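Local coordinates for protein unsaturated glucuronyl hydrolase (Streptococcus agalactiae, PDB 2ZZR) that hydrolyses unsaturated chondroitin, hyaluronan and heparin disaccharides, releasing the unsaturated uronic acid, at residues C76-N84 against I387-Y396. Residues are numbered along the deposited sequence; the frame is centred on the assembly and turned at random.
Sequences CLWLAYEYN and IRFYKDWELY
Leu79 in helix 70-84 lies beside Ile387 near the end of helix 376-390, their CA atoms 7.0 Å apart, and the C-terminal tail that follows runs back along the first helix until Tyr396 comes level with Trp78. The contact thus joins two helices distant in sequence within the (alpha/alpha)6 barrel of this family 88 glycoside hydrolase, away from the substrate site. Branched aliphatic side chains fill the space between the helices: Leu79 CD2 packs on Ile387 CG2 at 4.1 Å and also reaches the Trp393 and Tyr396 rings, while Ile387 CD1 meets Tyr83 CB. Tyr83 and Tyr390 touch obliquely, Tyr83 CE1 to Tyr390 CE2 at 3.5 Å, with planes at 55°; tyrosine suits both places, its ring packing against the neighbour while its hydroxyl bonds to a glutamate of helix 25-46, Glu33 and Glu29 respectively. Beyond the helix end the tail is tied down by Glu82, whose extended chain carries a carboxylate with two acceptor atoms. Lys391, long enough to span the gap, bends at chi3 (-75°) and forms a salt bridge from NZ to OE2 of Glu82 at 2.9 Å. One water carries Glu82 OE2 on to the backbone N of Glu394, and another bridges Glu82 O and Lys391 NZ. Trp393 CZ2 sits over the centre of the Tyr396 ring, a packing consistent with both donors being presented to one oxygen. Both grip Glu82 OE1: Trp393 NE1 at 2.9 Å from above the carboxylate plane, through a bent N-H (143°) with OE1 in the indole plane, and Tyr396 OH at 2.6 Å on the anti lone pair.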
ATOM      1  N   CYS A  76      -3.832   2.086  11.678  1.00 15.11           N
ATOM      2  CA  CYS A  76      -4.516   3.361  11.950  1.00 15.51           C
ATOM      3  C   CYS A  76      -4.363   3.727  13.428  1.00 15.90           C
ATOM      4  O   CYS A  76      -4.074   4.882  13.767  1.00 16.07           O
ATOM      5  CB  CYS A  76      -6.009   3.300  11.592  1.00 15.28           C
ATOM      6  SG  CYS A  76      -6.391   3.281   9.812  1.00 15.93           S
ATOM      7  N   LEU A  77      -4.552   2.738  14.297  1.00 16.15           N
ATOM      8  CA  LEU A  77      -4.407   2.949  15.743  1.00 16.65           C
ATOM      9  C   LEU A  77      -2.992   3.386  16.134  1.00 16.83           C
ATOM     10  O   LEU A  77      -2.833   4.320  16.932  1.00 17.17           O
ATOM     11  CB  LEU A  77      -4.812   1.696  16.525  1.00 16.89           C
ATOM     12  CG  LEU A  77      -6.231   1.174  16.279  1.00 17.07           C
ATOM     13  CD1 LEU A  77      -6.497  -0.059  17.137  1.00 17.78           C
ATOM     14  CD2 LEU A  77      -7.291   2.246  16.491  1.00 18.21           C
ATOM     15  N   TRP A  78      -1.976   2.725  15.579  1.00 16.58           N
ATOM     16  CA  TRP A  78      -0.583   3.075  15.884  1.00 16.73           C
ATOM     17  C   TRP A  78      -0.224   4.462  15.360  1.00 16.92           C
ATOM     18  O   TRP A  78       0.481   5.218  16.037  1.00 16.83           O
ATOM     19  CB  TRP A  78       0.416   2.039  15.351  1.00 16.71           C
ATOM     20  CG  TRP A  78       0.462   0.743  16.108  1.00 17.19           C
ATOM     21  CD1 TRP A  78       0.340  -0.514  15.583  1.00 16.90           C
ATOM     22  CD2 TRP A  78       0.645   0.572  17.522  1.00 17.68           C
ATOM     23  NE1 TRP A  78       0.443  -1.457  16.579  1.00 18.22           N
ATOM     24  CE2 TRP A  78       0.623  -0.819  17.780  1.00 17.88           C
ATOM     25  CE3 TRP A  78       0.815   1.460  18.597  1.00 18.31           C
ATOM     26  CZ2 TRP A  78       0.760  -1.346  19.072  1.00 17.71           C
ATOM     27  CZ3 TRP A  78       0.956   0.935  19.879  1.00 17.28           C
ATOM     28  CH2 TRP A  78       0.936  -0.454  20.105  1.00 17.46           C
ATOM     29  N   LEU A  79      -0.715   4.806  14.170  1.00 16.82           N
ATOM     30  CA  LEU A  79      -0.470   6.141  13.624  1.00 16.80           C
ATOM     31  C   LEU A  79      -1.073   7.213  14.522  1.00 17.60           C
ATOM     32  O   LEU A  79      -0.427   8.221  14.814  1.00 17.94           O
ATOM     33  CB  LEU A  79      -1.035   6.268  12.217  1.00 16.42           C
ATOM     34  CG  LEU A  79      -0.241   5.503  11.162  1.00 15.21           C
ATOM     35  CD1 LEU A  79      -1.013   5.565   9.864  1.00 14.54           C
ATOM     36  CD2 LEU A  79       1.168   6.088  10.988  1.00 14.61           C
ATOM     37  N   ALA A  80      -2.308   6.973  14.959  1.00 17.72           N
ATOM     38  CA  ALA A  80      -2.997   7.870  15.887  1.00 18.70           C
ATOM     39  C   ALA A  80      -2.213   7.982  17.196  1.00 19.40           C
ATOM     40  O   ALA A  80      -2.068   9.082  17.752  1.00 19.42           O
ATOM     41  CB  ALA A  80      -4.419   7.366  16.149  1.00 18.32           C
ATOM     42  N   TYR A  81      -1.707   6.846  17.672  1.00 19.86           N
ATOM     43  CA  TYR A  81      -0.914   6.783  18.899  1.00 20.97           C
ATOM     44  C   TYR A  81       0.371   7.608  18.804  1.00 21.50           C
ATOM     45  O   TYR A  81       0.771   8.258  19.771  1.00 21.74           O
ATOM     46  CB  TYR A  81      -0.592   5.332  19.266  1.00 21.25           C
ATOM     47  CG  TYR A  81       0.284   5.192  20.490  1.00 21.37           C
ATOM     48  CD1 TYR A  81       1.613   4.779  20.379  1.00 21.76           C
ATOM     49  CD2 TYR A  81      -0.210   5.491  21.762  1.00 22.15           C
ATOM     50  CE1 TYR A  81       2.424   4.658  21.506  1.00 22.60           C
ATOM     51  CE2 TYR A  81       0.589   5.375  22.888  1.00 21.49           C
ATOM     52  CZ  TYR A  81       1.901   4.961  22.754  1.00 22.38           C
ATOM     53  OH  TYR A  81       2.697   4.842  23.866  1.00 22.54           O
ATOM     54  N   GLU A  82       1.016   7.584  17.641  1.00 21.52           N
ATOM     55  CA  GLU A  82       2.188   8.424  17.416  1.00 21.93           C
ATOM     56  C   GLU A  82       1.843   9.902  17.485  1.00 22.37           C
ATOM     57  O   GLU A  82       2.664  10.716  17.910  1.00 22.81           O
ATOM     58  CB  GLU A  82       2.824   8.114  16.069  1.00 21.69           C
ATOM     59  CG  GLU A  82       3.412   6.724  16.010  1.00 21.26           C
ATOM     60  CD  GLU A  82       4.447   6.596  14.932  1.00 22.18           C
ATOM     61  OE1 GLU A  82       4.351   5.651  14.126  1.00 19.68           O
ATOM     62  OE2 GLU A  82       5.357   7.445  14.899  1.00 22.74           O
ATOM     63  N   TYR A  83       0.627  10.237  17.067  1.00 22.78           N
ATOM     64  CA  TYR A  83       0.171  11.614  17.060  1.00 23.30           C
ATOM     65  C   TYR A  83      -0.133  12.153  18.457  1.00 23.87           C
ATOM     66  O   TYR A  83       0.240  13.281  18.767  1.00 23.83           O
ATOM     67  CB  TYR A  83      -1.051  11.782  16.158  1.00 23.54           C
ATOM     68  CG  TYR A  83      -1.555  13.205  16.093  1.00 23.42           C
ATOM     69  CD1 TYR A  83      -0.894  14.161  15.319  1.00 23.36           C
ATOM     70  CD2 TYR A  83      -2.686  13.600  16.810  1.00 22.70           C
ATOM     71  CE1 TYR A  83      -1.347  15.463  15.251  1.00 23.95           C
ATOM     72  CE2 TYR A  83      -3.149  14.906  16.752  1.00 23.83           C
ATOM     73  CZ  TYR A  83      -2.473  15.834  15.973  1.00 24.67           C
ATOM     74  OH  TYR A  83      -2.920  17.130  15.905  1.00 25.37           O
ATOM     75  N   ASN A  84      -0.806  11.362  19.291  1.00 24.44           N
ATOM     76  CA  ASN A  84      -1.268  11.885  20.590  1.00 25.11           C
ATOM     77  C   ASN A  84      -0.802  11.158  21.863  1.00 25.87           C
ATOM     78  O   ASN A  84      -1.148  11.582  22.973  1.00 26.27           O
ATOM     79  CB  ASN A  84      -2.794  12.112  20.586  1.00 25.12           C
ATOM     80  CG  ASN A  84      -3.604  10.813  20.618  1.00 24.69           C
ATOM     81  OD1 ASN A  84      -4.818  10.828  20.401  1.00 26.77           O
ATOM     82  ND2 ASN A  84      -2.947   9.697  20.896  1.00 23.91           N
ATOM     83  N   ILE A 387       0.391  11.666   8.537  1.00 12.20           N
ATOM     84  CA  ILE A 387       1.464  11.535   9.529  1.00 12.28           C
ATOM     85  C   ILE A 387       2.849  11.757   8.893  1.00 12.08           C
ATOM     86  O   ILE A 387       3.706  12.423   9.484  1.00 11.64           O
ATOM     87  CB  ILE A 387       1.384  10.174  10.298  1.00 12.35           C
ATOM     88  CG1 ILE A 387       0.110  10.100  11.164  1.00 12.35           C
ATOM     89  CG2 ILE A 387       2.653   9.904  11.142  1.00 12.49           C
ATOM     90  CD1 ILE A 387       0.004  11.148  12.294  1.00 13.59           C
ATOM     91  N   ARG A 388       3.050  11.226   7.684  1.00 11.98           N
ATOM     92  CA  ARG A 388       4.274  11.496   6.916  1.00 11.66           C
ATOM     93  C   ARG A 388       4.540  12.996   6.760  1.00 12.25           C
ATOM     94  O   ARG A 388       5.671  13.455   6.943  1.00 12.01           O
ATOM     95  CB  ARG A 388       4.207  10.849   5.529  1.00 11.84           C
ATOM     96  CG  ARG A 388       4.633   9.381   5.497  1.00 11.56           C
ATOM     97  CD  ARG A 388       4.374   8.790   4.109  1.00 11.13           C
ATOM     98  NE  ARG A 388       4.957   7.454   3.972  1.00 10.51           N
ATOM     99  CZ  ARG A 388       6.233   7.219   3.664  1.00 11.22           C
ATOM    100  NH1 ARG A 388       7.072   8.229   3.441  1.00 10.19           N
ATOM    101  NH2 ARG A 388       6.675   5.971   3.579  1.00  9.95           N
ATOM    102  N   PHE A 389       3.500  13.751   6.411  1.00 12.64           N
ATOM    103  CA  PHE A 389       3.637  15.190   6.171  1.00 13.29           C
ATOM    104  C   PHE A 389       3.892  15.950   7.465  1.00 14.19           C
ATOM    105  O   PHE A 389       4.608  16.962   7.475  1.00 14.26           O
ATOM    106  CB  PHE A 389       2.371  15.731   5.508  1.00 13.11           C
ATOM    107  CG  PHE A 389       2.378  15.653   4.014  1.00 13.05           C
ATOM    108  CD1 PHE A 389       2.629  14.446   3.358  1.00 12.65           C
ATOM    109  CD2 PHE A 389       2.100  16.783   3.254  1.00 13.05           C
ATOM    110  CE1 PHE A 389       2.614  14.376   1.967  1.00 13.02           C
ATOM    111  CE2 PHE A 389       2.083  16.722   1.866  1.00 13.96           C
ATOM    112  CZ  PHE A 389       2.341  15.516   1.221  1.00 13.47           C
ATOM    113  N   TYR A 390       3.300  15.445   8.543  1.00 14.54           N
ATOM    114  CA  TYR A 390       3.242  16.146   9.824  1.00 15.58           C
ATOM    115  C   TYR A 390       4.492  15.997  10.689  1.00 15.61           C
ATOM    116  O   TYR A 390       4.869  16.918  11.427  1.00 15.54           O
ATOM    117  CB  TYR A 390       2.018  15.671  10.605  1.00 16.34           C
ATOM    118  CG  TYR A 390       1.707  16.527  11.809  1.00 17.65           C
ATOM    119  CD1 TYR A 390       1.123  17.785  11.656  1.00 18.85           C
ATOM    120  CD2 TYR A 390       1.995  16.078  13.091  1.00 19.14           C
ATOM    121  CE1 TYR A 390       0.829  18.577  12.761  1.00 20.08           C
ATOM    122  CE2 TYR A 390       1.714  16.868  14.208  1.00 19.73           C
ATOM    123  CZ  TYR A 390       1.132  18.109  14.029  1.00 19.74           C
ATOM    124  OH  TYR A 390       0.840  18.884  15.127  1.00 21.14           O
ATOM    125  N   LYS A 391       5.122  14.832  10.626  1.00 15.32           N
ATOM    126  CA  LYS A 391       6.283  14.572  11.462  1.00 15.63           C
ATOM    127  C   LYS A 391       7.367  13.902  10.640  1.00 14.90           C
ATOM    128  O   LYS A 391       7.169  13.628   9.458  1.00 14.98           O
ATOM    129  CB  LYS A 391       5.898  13.704  12.666  1.00 15.86           C
ATOM    130  CG  LYS A 391       5.459  12.285  12.328  1.00 16.22           C
ATOM    131  CD  LYS A 391       5.077  11.493  13.573  1.00 17.61           C
ATOM    132  CE  LYS A 391       6.314  11.058  14.358  1.00 20.41           C
ATOM    133  NZ  LYS A 391       5.956  10.199  15.519  1.00 22.48           N
ATOM    134  N   ASP A 392       8.515  13.669  11.262  1.00 13.89           N
ATOM    135  CA  ASP A 392       9.527  12.816  10.660  1.00 13.66           C
ATOM    136  C   ASP A 392       9.160  11.397  11.061  1.00 13.43           C
ATOM    137  O   ASP A 392       9.546  10.920  12.126  1.00 13.23           O
ATOM    138  CB  ASP A 392      10.930  13.196  11.152  1.00 13.58           C
ATOM    139  CG  ASP A 392      12.013  12.258  10.627  1.00 14.09           C
ATOM    140  OD1 ASP A 392      13.070  12.153  11.276  1.00 13.09           O
ATOM    141  OD2 ASP A 392      11.805  11.612   9.571  1.00 13.44           O
ATOM    142  N   TRP A 393       8.379  10.736  10.210  1.00 13.00           N
ATOM    143  CA  TRP A 393       7.797   9.449  10.583  1.00 13.06           C
ATOM    144  C   TRP A 393       8.744   8.274  10.334  1.00 13.09           C
ATOM    145  O   TRP A 393       9.270   8.110   9.233  1.00 12.84           O
ATOM    146  CB  TRP A 393       6.451   9.236   9.873  1.00 12.97           C
ATOM    147  CG  TRP A 393       5.820   7.912  10.214  1.00 13.42           C
ATOM    148  CD1 TRP A 393       5.430   7.482  11.449  1.00 13.72           C
ATOM    149  CD2 TRP A 393       5.512   6.846   9.300  1.00 14.04           C
ATOM    150  NE1 TRP A 393       4.900   6.208  11.366  1.00 13.72           N
ATOM    151  CE2 TRP A 393       4.935   5.798  10.060  1.00 14.42           C
ATOM    152  CE3 TRP A 393       5.661   6.677   7.916  1.00 13.78           C
ATOM    153  CZ2 TRP A 393       4.511   4.590   9.482  1.00 14.03           C
ATOM    154  CZ3 TRP A 393       5.242   5.473   7.341  1.00 13.25           C
ATOM    155  CH2 TRP A 393       4.668   4.450   8.126  1.00 13.96           C
ATOM    156  N   GLU A 394       8.973   7.476  11.377  1.00 13.27           N
ATOM    157  CA  GLU A 394       9.729   6.241  11.260  1.00 14.29           C
ATOM    158  C   GLU A 394       8.847   5.148  10.647  1.00 13.55           C
ATOM    159  O   GLU A 394       7.867   4.718  11.261  1.00 13.44           O
ATOM    160  CB  GLU A 394      10.247   5.786  12.632  1.00 14.20           C
ATOM    161  CG  GLU A 394      11.196   4.598  12.558  1.00 16.35           C
ATOM    162  CD  GLU A 394      11.655   4.090  13.923  1.00 17.75           C
ATOM    163  OE1 GLU A 394      12.481   3.152  13.950  1.00 21.55           O
ATOM    164  OE2 GLU A 394      11.209   4.631  14.965  1.00 23.10           O
ATOM    165  N   LEU A 395       9.210   4.692   9.447  1.00 13.26           N
ATOM    166  CA  LEU A 395       8.372   3.729   8.713  1.00 12.67           C
ATOM    167  C   LEU A 395       8.159   2.423   9.451  1.00 12.78           C
ATOM    168  O   LEU A 395       9.113   1.831   9.965  1.00 12.77           O
ATOM    169  CB  LEU A 395       8.979   3.423   7.339  1.00 12.47           C
ATOM    170  CG  LEU A 395       8.575   4.327   6.177  1.00 12.49           C
ATOM    171  CD1 LEU A 395       8.929   5.782   6.439  1.00 12.95           C
ATOM    172  CD2 LEU A 395       9.247   3.844   4.897  1.00 12.39           C
ATOM    173  N   TYR A 396       6.910   1.961   9.480  1.00 12.40           N
ATOM    174  CA  TYR A 396       6.626   0.586   9.909  1.00 12.64           C
ATOM    175  C   TYR A 396       7.237  -0.378   8.899  1.00 12.55           C
ATOM    176  O   TYR A 396       7.839  -1.389   9.279  1.00 13.02           O
ATOM    177  CB  TYR A 396       5.116   0.338  10.032  1.00 13.00           C
ATOM    178  CG  TYR A 396       4.392   1.317  10.948  1.00 13.17           C
ATOM    179  CD1 TYR A 396       5.065   1.943  12.006  1.00 13.72           C
ATOM    180  CD2 TYR A 396       3.036   1.597  10.772  1.00 12.59           C
ATOM    181  CE1 TYR A 396       4.402   2.833  12.851  1.00 14.83           C
ATOM    182  CE2 TYR A 396       2.359   2.482  11.619  1.00 13.00           C
ATOM    183  CZ  TYR A 396       3.056   3.098  12.654  1.00 14.18           C
ATOM    184  OH  TYR A 396       2.405   3.984  13.484  1.00 14.23           O
TER
HETATM  185  O   HOH W   1       7.884   8.031  13.946  1.00 13.04           O
HETATM  186  O   HOH W   2       7.140   4.699  13.860  1.00 15.88           O
HETATM  187  O   HOH W   3       4.538  12.560  16.782  1.00 44.17           O